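Local atomic coordinates of isomerase/lactonizing enzyme (Agrobacterium tumefaciens, PDB entry 1RVK), a protein that is of unknown exact function but, as an enolase-superfamily member with bound magnesium, probably abstracts a proton next to a substrate carboxylate. Residues G256-A261 with E307-T312; W230-M235 with I278-V283; A268-I271 with A275-I278; D200-I205 with C325-R330; D77-W82 with A292-H297. All coordinates share one frame; numbering follows the deposited sequence.

Interaction 1 of 5, residues G256-A261 with E307-T312; sequences GPESAA and EVHGNT. With MG (magnesium ion), chain B.
In the magnesium site at the C-terminal mouth of the enolase-superfamily barrel, the carboxylate of Glu258 lies flat on the imidazole of His309. The two planes are 12° apart, and Glu258 OE2 sits over the centre of the ring, 3.1 Å above its plane. This is a stack, not a bond: the N-H and lone-pair directions of the ring nitrogens lie in the ring plane. ND1 bonds to Asp285 OD2, a His-Asp pair consistent with the catalytic dyad of mandelate racemase. Glu258 reaches this place fully stretched, with CG anti to the backbone N (chi1 -178°), which also lays CG over the ring in a CH-pi contact, 3.9 Å from the His309 centroid. Glutamate suits the position because its two oxygens divide the work. OE1 binds magnesium at 2.1 Å and accepts a hydrogen bond from Arg280, while Asp206 and Glu232 supply the other protein ligands. Three waters complete the six-fold shell. A cis peptide bond joins Gly256 to Pro257, and the next N-H, that of Glu258, is held by Glu237. The oxygen over the ring is tied back to the metal shell: water 1, a magnesium ligand, donates to Glu258 OE2 at 2.6 Å.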
# COMPACT_ATOMS: atom_id res chain seq x y z
N GLY A 256 -8.99 9.48 2.80
CA GLY A 256 -7.64 9.97 3.03
C GLY A 256 -7.33 10.03 4.52
O GLY A 256 -8.19 9.71 5.34
N PRO A 257 -6.11 10.42 4.90
CA PRO A 257 -5.01 10.78 4.00
C PRO A 257 -4.12 9.57 3.74
O PRO A 257 -3.89 8.77 4.64
CB PRO A 257 -4.29 11.86 4.79
CG PRO A 257 -4.37 11.33 6.19
CD PRO A 257 -5.78 10.75 6.30
N GLU A 258 -3.63 9.44 2.51
CA GLU A 258 -2.76 8.30 2.22
C GLU A 258 -1.29 8.59 2.46
O GLU A 258 -0.63 7.85 3.19
CB GLU A 258 -2.92 7.84 0.77
CG GLU A 258 -2.05 6.62 0.47
CD GLU A 258 -2.04 6.25 -0.99
OE1 GLU A 258 -3.12 5.97 -1.53
OE2 GLU A 258 -0.95 6.24 -1.58
N SER A 259 -0.79 9.66 1.86
CA SER A 259 0.63 10.00 1.95
C SER A 259 1.06 10.95 3.06
O SER A 259 2.24 11.02 3.38
CB SER A 259 1.11 10.56 0.61
OG SER A 259 0.47 11.79 0.29
N ALA A 260 0.12 11.67 3.65
CA ALA A 260 0.46 12.61 4.72
C ALA A 260 1.28 11.96 5.83
O ALA A 260 1.05 10.81 6.19
CB ALA A 260 -0.82 13.22 5.30
N ALA A 261 2.25 12.70 6.36
CA ALA A 261 3.08 12.20 7.45
C ALA A 261 2.30 12.32 8.76
O ALA A 261 1.13 12.69 8.75
CB ALA A 261 4.37 13.01 7.53
N GLU A 307 -9.49 2.43 4.89
CA GLU A 307 -9.00 1.63 3.77
C GLU A 307 -7.48 1.58 3.75
O GLU A 307 -6.81 2.61 3.82
CB GLU A 307 -9.57 2.19 2.47
CG GLU A 307 -11.11 2.19 2.42
CD GLU A 307 -11.72 0.80 2.52
OE1 GLU A 307 -11.17 -0.13 1.89
OE2 GLU A 307 -12.75 0.63 3.21
N VAL A 308 -6.95 0.36 3.65
CA VAL A 308 -5.50 0.15 3.68
C VAL A 308 -4.83 0.25 2.32
O VAL A 308 -5.16 -0.48 1.39
CB VAL A 308 -5.18 -1.23 4.30
CG1 VAL A 308 -3.67 -1.40 4.43
CG2 VAL A 308 -5.85 -1.34 5.68
N HIS A 309 -3.89 1.18 2.23
CA HIS A 309 -3.14 1.42 1.00
C HIS A 309 -2.01 0.44 0.78
O HIS A 309 -1.17 0.24 1.67
CB HIS A 309 -2.55 2.83 0.99
CG HIS A 309 -1.50 3.04 -0.06
ND1 HIS A 309 -0.22 3.42 0.23
CD2 HIS A 309 -1.55 2.88 -1.41
CE1 HIS A 309 0.49 3.50 -0.89
NE2 HIS A 309 -0.30 3.18 -1.90
N GLY A 310 -1.97 -0.16 -0.40
CA GLY A 310 -0.88 -1.07 -0.73
C GLY A 310 -1.16 -2.55 -0.67
O GLY A 310 -1.95 -3.03 0.14
N ASN A 311 -0.47 -3.28 -1.54
CA ASN A 311 -0.60 -4.73 -1.60
C ASN A 311 0.51 -5.35 -0.75
O ASN A 311 1.16 -4.66 0.04
CB ASN A 311 -0.48 -5.20 -3.06
CG ASN A 311 0.92 -5.03 -3.61
OD1 ASN A 311 1.64 -4.10 -3.24
ND2 ASN A 311 1.32 -5.92 -4.52
N THR A 312 0.72 -6.65 -0.94
CA THR A 312 1.71 -7.48 -0.23
C THR A 312 1.21 -7.91 1.15
O THR A 312 0.28 -7.32 1.71
CB THR A 312 3.11 -6.80 -0.08
OG1 THR A 312 3.09 -5.86 1.01
CG2 THR A 312 3.52 -6.10 -1.37
MG MG B . -3.63 6.31 -3.53
O HOH W 1 -1.43 6.36 -4.16
O HOH W 2 -3.65 8.53 -3.27
O HOH W 3 -3.60 4.14 -4.27

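Interaction 2 of 5, residues W230-M235 with I278-V283. With MG (magnesium ion), chain B.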
# COMPACT_ATOMS: atom_id res chain seq x y z
N TRP A 230 -15.70 6.44 -4.13
CA TRP A 230 -14.88 7.43 -3.46
C TRP A 230 -13.89 8.12 -4.38
O TRP A 230 -13.58 7.63 -5.47
CB TRP A 230 -14.14 6.82 -2.25
CG TRP A 230 -12.88 5.99 -2.52
CD1 TRP A 230 -11.78 6.36 -3.26
CD2 TRP A 230 -12.55 4.71 -1.94
NE1 TRP A 230 -10.80 5.40 -3.17
CE2 TRP A 230 -11.24 4.38 -2.37
CE3 TRP A 230 -13.23 3.82 -1.10
CZ2 TRP A 230 -10.61 3.19 -1.99
CZ3 TRP A 230 -12.60 2.64 -0.72
CH2 TRP A 230 -11.30 2.34 -1.16
N ILE A 231 -13.42 9.28 -3.94
CA ILE A 231 -12.44 10.05 -4.68
C ILE A 231 -11.25 10.04 -3.72
O ILE A 231 -11.41 10.31 -2.52
CB ILE A 231 -12.94 11.50 -4.97
CG1 ILE A 231 -11.86 12.27 -5.74
CG2 ILE A 231 -13.33 12.20 -3.68
CD1 ILE A 231 -12.30 13.65 -6.19
N GLU A 232 -10.08 9.69 -4.23
CA GLU A 232 -8.89 9.57 -3.41
C GLU A 232 -7.76 10.55 -3.72
O GLU A 232 -7.34 10.68 -4.86
CB GLU A 232 -8.38 8.13 -3.55
CG GLU A 232 -7.18 7.75 -2.69
CD GLU A 232 -6.82 6.29 -2.87
OE1 GLU A 232 -7.73 5.47 -3.11
OE2 GLU A 232 -5.63 5.96 -2.78
N GLU A 233 -7.28 11.22 -2.68
CA GLU A 233 -6.17 12.17 -2.76
C GLU A 233 -6.13 13.02 -4.03
O GLU A 233 -5.18 12.94 -4.80
CB GLU A 233 -4.85 11.40 -2.59
CG GLU A 233 -3.62 12.28 -2.37
CD GLU A 233 -2.38 11.48 -1.96
OE1 GLU A 233 -1.34 12.11 -1.68
OE2 GLU A 233 -2.44 10.23 -1.92
N PRO A 234 -7.15 13.85 -4.26
CA PRO A 234 -7.12 14.67 -5.48
C PRO A 234 -6.37 15.99 -5.28
O PRO A 234 -6.15 16.73 -6.24
CB PRO A 234 -8.59 14.88 -5.78
CG PRO A 234 -9.17 15.04 -4.40
CD PRO A 234 -8.47 13.93 -3.61
N MSE A 235 -5.98 16.28 -4.04
CA MSE A 235 -5.27 17.52 -3.73
C MSE A 235 -4.08 17.24 -2.82
O MSE A 235 -3.98 16.16 -2.25
CB MSE A 235 -6.21 18.51 -3.04
CG MSE A 235 -7.51 18.80 -3.80
SE MSE A 235 -8.72 19.93 -2.76
CE MSE A 235 -9.01 18.73 -1.28
N ILE A 278 -13.93 8.79 4.79
CA ILE A 278 -13.36 7.45 4.98
C ILE A 278 -11.88 7.70 5.26
O ILE A 278 -11.24 8.48 4.55
CB ILE A 278 -13.47 6.60 3.69
CG1 ILE A 278 -14.94 6.47 3.26
CG2 ILE A 278 -12.87 5.22 3.93
CD1 ILE A 278 -15.11 5.87 1.87
N LEU A 279 -11.34 7.06 6.29
CA LEU A 279 -9.94 7.25 6.63
C LEU A 279 -9.06 6.35 5.76
O LEU A 279 -9.54 5.40 5.14
CB LEU A 279 -9.71 6.93 8.11
CG LEU A 279 -8.43 7.45 8.76
CD1 LEU A 279 -8.44 8.98 8.75
CD2 LEU A 279 -8.31 6.91 10.19
N ARG A 280 -7.77 6.66 5.71
CA ARG A 280 -6.85 5.83 4.94
C ARG A 280 -5.57 5.65 5.75
O ARG A 280 -5.17 6.54 6.51
CB ARG A 280 -6.53 6.47 3.59
CG ARG A 280 -5.77 5.55 2.62
CD ARG A 280 -6.09 5.95 1.18
NE ARG A 280 -5.43 5.18 0.13
CZ ARG A 280 -5.66 3.89 -0.15
NH1 ARG A 280 -5.01 3.31 -1.15
NH2 ARG A 280 -6.51 3.18 0.57
N THR A 281 -4.96 4.49 5.60
CA THR A 281 -3.71 4.19 6.28
C THR A 281 -2.97 3.23 5.37
O THR A 281 -3.45 2.90 4.28
CB THR A 281 -3.95 3.51 7.65
OG1 THR A 281 -2.72 3.45 8.37
CG2 THR A 281 -4.50 2.09 7.47
N GLY A 282 -1.81 2.78 5.81
CA GLY A 282 -1.03 1.85 5.03
C GLY A 282 0.22 1.55 5.83
O GLY A 282 0.75 2.44 6.49
N VAL A 283 0.67 0.30 5.80
CA VAL A 283 1.86 -0.06 6.57
C VAL A 283 3.05 0.83 6.24
O VAL A 283 3.74 1.31 7.14
CB VAL A 283 2.23 -1.54 6.34
CG1 VAL A 283 3.56 -1.86 6.99
CG2 VAL A 283 1.14 -2.43 6.91
MG MG B . -3.63 6.31 -3.53
O HOH W 2 -3.65 8.53 -3.27
O HOH W 1 -1.43 6.36 -4.16
O HOH W 3 -3.60 4.14 -4.27
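Glu232 and Arg280 cross at about a right angle inside the barrel, on strands 230-232 and 278-281, which are separated in the sheet by strand 254-256. From CB, the Glu232 chain runs outstretched, CG being anti to the backbone N (chi1 -176°), and this carries the acid to the metal. CG passes within 4.2 Å of Arg280 NE, and CD lies over one face of the guanidinium, 3.5 Å from NE. At the tip the oxygens part. OE2 binds magnesium at 2.2 Å and comes within 3.0 Å of Arg280 NE, although that nitrogen's hydrogen bond goes to Glu258. OE1 lies above the guanidinium plane, toward its rim, so its long salt bridge to Arg280 NE (4.0 Å) is one of charge alone. OE1 has other partners: Trp230 NE1 donates to its anti lone pair at 3.1 Å, though bent (140°), and Lys169 forms a salt bridge. Arginine suits its place by serving several acids, with NH1 paired to Glu329. Nearer the strand starts, Trp230 CE3 rests on Ile278 CD1 at 4.1 Å, an apolar layer beneath the charges. The cations Arg280 and Lys169, together with magnesium, probably offset the negative charge of the clustered carboxylates.

Interaction 3 of 5, residues A268-I271 with A275-I278; sequences AEWI and ACDI
Trp270 and Ala275 close the turn by which a barrel helix, 263-272, hands the chain to strand 278-281, an alpha-to-beta connection of the enolase-type barrel. The tight part is the indole. Ala275 CB lies 3.5 Å above the ring plane, offset toward the rim, with Trp270 CE3 its nearest ring atom at 3.6 Å. Alanine fits because a single methyl can settle against the wide ring while the backbone stays close. Cys276 comes from another direction, its CB near the ring plane at the edge, 4.0 Å from the same CE3. With CG anti to its carbonyl carbon (chi1 -84°), Trp270 turns its ring off the helix into the buried layer where Tyr243, His266 and Pro257 also touch it. The two segments are further joined by a backbone bond, Ala275 N to Trp270 O, 2.9 Å and nearly straight at 163°, spanning five residues and tying the turn to the last part of the helix. The outer side is looser. Glu269 and Asp277 are exposed and stay out of the packing. Beside the backbone bond, water 4 adds a bridge, donating to Trp270 O at 3.2 Å and to Cys276 O at 2.6 Å.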
# COMPACT_ATOMS: atom_id res chain seq x y z
N ALA A 268 -5.73 11.17 13.26
CA ALA A 268 -6.73 11.59 14.23
C ALA A 268 -7.18 13.01 13.93
O ALA A 268 -8.36 13.34 14.06
CB ALA A 268 -6.16 11.52 15.65
N GLU A 269 -6.25 13.85 13.50
CA GLU A 269 -6.58 15.24 13.18
C GLU A 269 -7.53 15.30 11.99
O GLU A 269 -8.41 16.16 11.95
CB GLU A 269 -5.31 16.03 12.89
CG GLU A 269 -4.27 15.96 14.01
CD GLU A 269 -4.80 16.46 15.35
OE1 GLU A 269 -4.15 16.17 16.38
OE2 GLU A 269 -5.85 17.14 15.38
N TRP A 270 -7.36 14.39 11.03
CA TRP A 270 -8.25 14.37 9.87
C TRP A 270 -9.67 14.03 10.31
O TRP A 270 -10.63 14.55 9.77
CB TRP A 270 -7.74 13.37 8.83
CG TRP A 270 -6.69 13.97 7.93
CD1 TRP A 270 -5.50 14.51 8.31
CD2 TRP A 270 -6.76 14.12 6.51
NE1 TRP A 270 -4.83 15.01 7.21
CE2 TRP A 270 -5.58 14.78 6.10
CE3 TRP A 270 -7.71 13.77 5.54
CZ2 TRP A 270 -5.33 15.09 4.76
CZ3 TRP A 270 -7.46 14.08 4.21
CH2 TRP A 270 -6.27 14.73 3.83
N ILE A 271 -9.79 13.16 11.32
CA ILE A 271 -11.11 12.80 11.82
C ILE A 271 -11.72 13.96 12.59
O ILE A 271 -12.87 14.33 12.38
CB ILE A 271 -11.04 11.56 12.76
CG1 ILE A 271 -10.64 10.32 11.95
CG2 ILE A 271 -12.39 11.34 13.44
CD1 ILE A 271 -10.51 9.06 12.78
N ALA A 275 -12.01 16.16 7.76
CA ALA A 275 -11.35 16.33 6.47
C ALA A 275 -11.61 15.20 5.48
O ALA A 275 -11.25 15.30 4.30
CB ALA A 275 -9.85 16.50 6.67
N CYS A 276 -12.21 14.11 5.95
CA CYS A 276 -12.50 12.98 5.08
C CYS A 276 -13.73 12.23 5.58
O CYS A 276 -14.15 12.40 6.73
CB CYS A 276 -11.31 12.02 5.04
SG CYS A 276 -10.86 11.35 6.65
N ASP A 277 -14.31 11.41 4.71
CA ASP A 277 -15.49 10.61 5.03
C ASP A 277 -15.08 9.17 5.33
O ASP A 277 -15.79 8.44 6.01
CB ASP A 277 -16.47 10.63 3.86
CG ASP A 277 -16.85 12.04 3.45
OD1 ASP A 277 -17.55 12.72 4.23
OD2 ASP A 277 -16.45 12.46 2.34
N ILE A 278 -13.93 8.79 4.79
CA ILE A 278 -13.36 7.45 4.98
C ILE A 278 -11.88 7.70 5.26
O ILE A 278 -11.24 8.48 4.55
CB ILE A 278 -13.47 6.60 3.69
CG1 ILE A 278 -14.94 6.47 3.26
CG2 ILE A 278 -12.87 5.22 3.93
CD1 ILE A 278 -15.11 5.87 1.87
O HOH W 4 -13.36 13.01 9.15

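Interaction 4 of 5, residues D200-I205 with C325-R330; sequences DIRLMI and CRWYER
Two arginines stack face to face here: the guanidinium of Arg202 lies on that of Arg326, centres 3.8 Å apart and planes 20° from parallel. Arg326 NH2 stands over the middle of the Arg202 group, 3.4 Å from CZ. Both groups are donors, so they do not bond to each other. The flat faces carry no N-H; stacking keeps the edge of Arg202 available, and its NH1 forms a salt bridge with Asp229, which probably eases the repulsion. The arms cross at about a right angle; Arg326 is bent at chi3 (-72°), which turns its end over Arg202. Below the charges, the aliphatic parts of both arginines pack on Trp327. Arg202 CD lies 3.5 Å from Trp327 CZ2, and Arg326 CG sits 3.5 Å above one face, toward the rim. Tryptophan suits the place by offering a surface broad enough for several side chains. Met204, present as selenomethionine and bent at chi2 and chi3, brings CE to 3.8 Å from Trp327 NE1; its SE is 5.3 Å from the centroid of the five-membered ring, an oblique Met-aromatic contact. Strands 202-206 and 328-333 are not neighbours in the sheet, and these side chains span the interior between them. Such filling, at the N-terminal end of the strands and away from the metal, belongs to the floor of the eight-stranded enolase-superfamily barrel.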
# COMPACT_ATOMS: atom_id res chain seq x y z
N ASP A 200 -23.29 -2.14 -11.23
CA ASP A 200 -23.09 -3.05 -10.10
C ASP A 200 -21.65 -3.26 -9.63
O ASP A 200 -21.42 -3.83 -8.57
CB ASP A 200 -23.74 -4.40 -10.42
CG ASP A 200 -25.24 -4.30 -10.54
OD1 ASP A 200 -25.87 -5.26 -11.02
OD2 ASP A 200 -25.80 -3.25 -10.15
N ILE A 201 -20.68 -2.81 -10.42
CA ILE A 201 -19.28 -2.94 -10.04
C ILE A 201 -18.91 -1.66 -9.30
O ILE A 201 -19.25 -0.57 -9.75
CB ILE A 201 -18.38 -3.12 -11.29
CG1 ILE A 201 -18.74 -4.43 -12.00
CG2 ILE A 201 -16.91 -3.11 -10.89
CD1 ILE A 201 -18.52 -5.68 -11.16
N ARG A 202 -18.24 -1.78 -8.16
CA ARG A 202 -17.84 -0.60 -7.40
C ARG A 202 -16.63 0.07 -8.05
O ARG A 202 -15.66 -0.60 -8.41
CB ARG A 202 -17.56 -0.98 -5.94
CG ARG A 202 -18.84 -1.28 -5.16
CD ARG A 202 -18.55 -1.85 -3.77
NE ARG A 202 -19.78 -2.11 -3.02
CZ ARG A 202 -20.49 -1.18 -2.39
NH1 ARG A 202 -20.09 0.08 -2.40
NH2 ARG A 202 -21.60 -1.52 -1.74
N LEU A 203 -16.70 1.39 -8.20
CA LEU A 203 -15.63 2.14 -8.85
C LEU A 203 -15.08 3.28 -8.01
O LEU A 203 -15.82 3.96 -7.31
CB LEU A 203 -16.13 2.71 -10.18
CG LEU A 203 -16.60 1.70 -11.22
CD1 LEU A 203 -17.11 2.43 -12.47
CD2 LEU A 203 -15.45 0.79 -11.58
N MSE A 204 -13.77 3.48 -8.12
CA MSE A 204 -13.11 4.55 -7.39
C MSE A 204 -12.03 5.19 -8.23
O MSE A 204 -11.57 4.61 -9.22
CB MSE A 204 -12.55 4.00 -6.08
CG MSE A 204 -13.67 3.50 -5.17
SE MSE A 204 -13.91 1.61 -5.31
CE MSE A 204 -12.39 1.40 -4.19
N ILE A 205 -11.64 6.40 -7.85
CA ILE A 205 -10.63 7.14 -8.60
C ILE A 205 -9.60 7.79 -7.69
O ILE A 205 -9.94 8.42 -6.69
CB ILE A 205 -11.29 8.23 -9.49
CG1 ILE A 205 -10.22 9.12 -10.14
CG2 ILE A 205 -12.24 9.08 -8.67
CD1 ILE A 205 -9.43 8.45 -11.23
N CYS A 325 -12.78 -2.21 7.12
CA CYS A 325 -12.02 -1.96 5.90
C CYS A 325 -12.74 -2.79 4.84
O CYS A 325 -12.83 -4.01 4.97
CB CYS A 325 -10.58 -2.44 6.06
SG CYS A 325 -9.57 -2.25 4.58
N ARG A 326 -13.24 -2.14 3.80
CA ARG A 326 -13.97 -2.85 2.77
C ARG A 326 -13.11 -3.72 1.86
O ARG A 326 -13.54 -4.80 1.44
CB ARG A 326 -14.77 -1.86 1.92
CG ARG A 326 -15.73 -2.50 0.92
CD ARG A 326 -16.39 -1.44 0.03
NE ARG A 326 -17.39 -0.63 0.73
CZ ARG A 326 -18.64 -1.02 0.95
NH1 ARG A 326 -19.48 -0.22 1.60
NH2 ARG A 326 -19.05 -2.20 0.53
N TRP A 327 -11.89 -3.29 1.57
CA TRP A 327 -11.03 -4.04 0.66
C TRP A 327 -9.56 -4.21 0.98
O TRP A 327 -9.01 -3.59 1.89
CB TRP A 327 -11.01 -3.39 -0.73
CG TRP A 327 -12.25 -2.76 -1.24
CD1 TRP A 327 -12.69 -1.49 -1.00
CD2 TRP A 327 -13.14 -3.32 -2.20
NE1 TRP A 327 -13.80 -1.22 -1.78
CE2 TRP A 327 -14.10 -2.33 -2.52
CE3 TRP A 327 -13.22 -4.57 -2.82
CZ2 TRP A 327 -15.12 -2.56 -3.44
CZ3 TRP A 327 -14.24 -4.79 -3.74
CH2 TRP A 327 -15.18 -3.79 -4.04
N TYR A 328 -8.94 -5.05 0.16
CA TYR A 328 -7.51 -5.27 0.17
C TYR A 328 -7.21 -4.69 -1.21
O TYR A 328 -7.94 -4.95 -2.17
CB TYR A 328 -7.14 -6.75 0.18
CG TYR A 328 -5.73 -7.03 -0.30
CD1 TYR A 328 -5.51 -7.63 -1.54
CD2 TYR A 328 -4.62 -6.70 0.48
CE1 TYR A 328 -4.22 -7.90 -1.99
CE2 TYR A 328 -3.32 -6.96 0.04
CZ TYR A 328 -3.13 -7.57 -1.20
OH TYR A 328 -1.86 -7.88 -1.63
N GLU A 329 -6.17 -3.87 -1.31
CA GLU A 329 -5.81 -3.25 -2.58
C GLU A 329 -4.86 -4.16 -3.35
O GLU A 329 -3.71 -4.33 -2.95
CB GLU A 329 -5.15 -1.89 -2.33
CG GLU A 329 -4.83 -1.13 -3.60
CD GLU A 329 -4.41 0.30 -3.34
OE1 GLU A 329 -4.21 1.03 -4.34
OE2 GLU A 329 -4.28 0.70 -2.16
N ARG A 330 -5.35 -4.73 -4.45
CA ARG A 330 -4.53 -5.64 -5.26
C ARG A 330 -4.04 -4.94 -6.52
O ARG A 330 -4.83 -4.60 -7.41
CB ARG A 330 -5.36 -6.88 -5.62
CG ARG A 330 -4.53 -8.13 -5.93
CD ARG A 330 -5.41 -9.38 -5.86
NE ARG A 330 -4.64 -10.62 -5.92
CZ ARG A 330 -4.39 -11.30 -7.04
NH1 ARG A 330 -4.86 -10.88 -8.20
NH2 ARG A 330 -3.66 -12.41 -6.99

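Interaction 5 of 5, residues D77-W82 with A292-H297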
# COMPACT_ATOMS: atom_id res chain seq x y z
N ASP A 77 8.93 -7.16 22.35
CA ASP A 77 8.59 -5.83 22.85
C ASP A 77 8.42 -4.84 21.70
O ASP A 77 9.01 -3.76 21.71
CB ASP A 77 9.69 -5.33 23.78
CG ASP A 77 9.76 -6.13 25.07
OD1 ASP A 77 10.79 -6.05 25.75
OD2 ASP A 77 8.77 -6.83 25.40
N ARG A 78 7.59 -5.22 20.73
CA ARG A 78 7.35 -4.40 19.55
C ARG A 78 6.91 -2.97 19.83
O ARG A 78 7.31 -2.04 19.11
CB ARG A 78 6.32 -5.08 18.65
CG ARG A 78 6.79 -6.41 18.08
CD ARG A 78 5.76 -6.99 17.13
NE ARG A 78 4.53 -7.36 17.83
CZ ARG A 78 4.36 -8.50 18.49
NH1 ARG A 78 3.20 -8.74 19.10
NH2 ARG A 78 5.33 -9.40 18.53
N GLU A 79 6.07 -2.77 20.84
CA GLU A 79 5.62 -1.42 21.15
C GLU A 79 6.79 -0.58 21.67
O GLU A 79 6.97 0.56 21.25
CB GLU A 79 4.49 -1.45 22.18
CG GLU A 79 3.87 -0.08 22.46
CD GLU A 79 3.22 0.56 21.24
OE1 GLU A 79 3.03 -0.14 20.22
OE2 GLU A 79 2.89 1.76 21.31
N ARG A 80 7.58 -1.14 22.58
CA ARG A 80 8.72 -0.41 23.12
C ARG A 80 9.75 -0.11 22.04
O ARG A 80 10.30 0.99 21.98
CB ARG A 80 9.39 -1.21 24.25
CG ARG A 80 10.64 -0.53 24.82
CD ARG A 80 11.10 -1.20 26.10
NE ARG A 80 11.51 -2.59 25.90
CZ ARG A 80 12.67 -2.97 25.36
NH1 ARG A 80 13.54 -2.06 24.96
NH2 ARG A 80 12.95 -4.26 25.23
N LEU A 81 10.00 -1.08 21.17
CA LEU A 81 10.98 -0.89 20.11
C LEU A 81 10.50 0.12 19.06
O LEU A 81 11.29 0.93 18.57
CB LEU A 81 11.33 -2.23 19.46
CG LEU A 81 11.95 -3.23 20.45
CD1 LEU A 81 12.22 -4.56 19.76
CD2 LEU A 81 13.24 -2.66 21.01
N TRP A 82 9.22 0.08 18.73
CA TRP A 82 8.68 1.01 17.74
C TRP A 82 8.76 2.42 18.31
O TRP A 82 9.16 3.36 17.62
CB TRP A 82 7.22 0.69 17.41
CG TRP A 82 6.70 1.47 16.24
CD1 TRP A 82 6.80 1.13 14.92
CD2 TRP A 82 6.06 2.75 16.28
NE1 TRP A 82 6.27 2.13 14.13
CE2 TRP A 82 5.81 3.13 14.94
CE3 TRP A 82 5.68 3.61 17.32
CZ2 TRP A 82 5.19 4.35 14.62
CZ3 TRP A 82 5.07 4.82 16.99
CH2 TRP A 82 4.83 5.18 15.65
N ALA A 292 -0.36 0.87 11.97
CA ALA A 292 -1.48 0.70 11.04
C ALA A 292 -2.67 0.18 11.84
O ALA A 292 -3.81 0.63 11.64
CB ALA A 292 -1.11 -0.29 9.93
N LEU A 293 -2.43 -0.76 12.74
CA LEU A 293 -3.50 -1.30 13.56
C LEU A 293 -4.09 -0.20 14.42
O LEU A 293 -5.30 -0.14 14.62
CB LEU A 293 -2.98 -2.45 14.44
CG LEU A 293 -2.89 -3.84 13.78
CD1 LEU A 293 -4.29 -4.37 13.51
CD2 LEU A 293 -2.12 -3.75 12.48
N LYS A 294 -3.24 0.69 14.93
CA LYS A 294 -3.73 1.79 15.75
C LYS A 294 -4.67 2.68 14.94
O LYS A 294 -5.70 3.13 15.45
CB LYS A 294 -2.57 2.63 16.30
CG LYS A 294 -1.72 1.88 17.31
CD LYS A 294 -0.60 2.75 17.83
CE LYS A 294 0.23 1.99 18.86
NZ LYS A 294 1.38 2.79 19.31
N THR A 295 -4.33 2.94 13.68
CA THR A 295 -5.18 3.77 12.83
C THR A 295 -6.51 3.07 12.53
O THR A 295 -7.54 3.72 12.40
CB THR A 295 -4.49 4.12 11.49
OG1 THR A 295 -4.30 2.93 10.71
CG2 THR A 295 -3.13 4.76 11.74
N MSE A 296 -6.49 1.74 12.43
CA MSE A 296 -7.72 0.99 12.17
C MSE A 296 -8.66 1.10 13.36
O MSE A 296 -9.87 1.29 13.21
CB MSE A 296 -7.42 -0.50 11.91
CG MSE A 296 -6.59 -0.80 10.68
SE MSE A 296 -7.43 -0.25 9.02
CE MSE A 296 -9.12 -1.21 9.19
N HIS A 297 -8.10 0.99 14.56
CA HIS A 297 -8.88 1.07 15.79
C HIS A 297 -9.42 2.49 15.99
O HIS A 297 -10.55 2.68 16.44
CB HIS A 297 -8.02 0.65 16.98
CG HIS A 297 -7.54 -0.77 16.88
ND1 HIS A 297 -6.49 -1.26 17.63
CD2 HIS A 297 -7.98 -1.80 16.12
CE1 HIS A 297 -6.30 -2.53 17.33
NE2 HIS A 297 -7.19 -2.89 16.42
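Glu79 has CG anti to its backbone N (chi1 -175°) and then bends at chi2 (62°), which swings its carboxylate toward Lys294; the lysine comes from the opposite direction, drawn out straight beyond CG. The two ends meet in a salt bridge, with Lys294 NZ donating to the syn lone pair of Glu79 OE2 at 2.7 Å. The second oxygen, OE1, is more distant, 3.5 Å from NZ, so one oxygen does the gripping. Long, flexible chains suit this task, because the CA atoms of Glu79 and Lys294 are 11.3 Å apart, and between these two segments the bridge is the main contact. Helix 289-301 is also touched at Thr290 by Glu79 and at Pro291 by Trp82, a buried residue whose NE1 hydrogen-bonds to Gly287 O. Glu79 is exposed, and water probably weakens the attraction. Near the start of helix 78-89, Arg80 NH2 meets the anti lone pair of Asp77 OD1 in a salt bridge at 2.9 Å, with Glu73 as a second partner. The bridge of Glu79 and Lys294 thus marks the outer margin of the interface between the N-terminal domain and the barrel, the two-domain architecture of the enolase superfamily.

Interactions 1 and 2 form one metal site, buried at interaction 2 and partly so at interaction 1: they share the magnesium ion and its three waters, and Arg280 of interaction 2 bonds to Glu258 of interaction 1. Interaction 4, partly buried, bridges the same barrel toward its other end, trading metal ligation for stacked cations and aromatic packing, yet its segment 325-330 supplies Glu329 as a partner for Arg280. Interaction 3 is buried but lies on the outer wall, where an apolar contact and a backbone bond shape a turn; it shares Ile278 with interaction 2. Interaction 5 alone is a surface contact and alone joins two domains, by a single ion pair; its segment 292-297 reaches interaction 2 through Thr295 and Thr281.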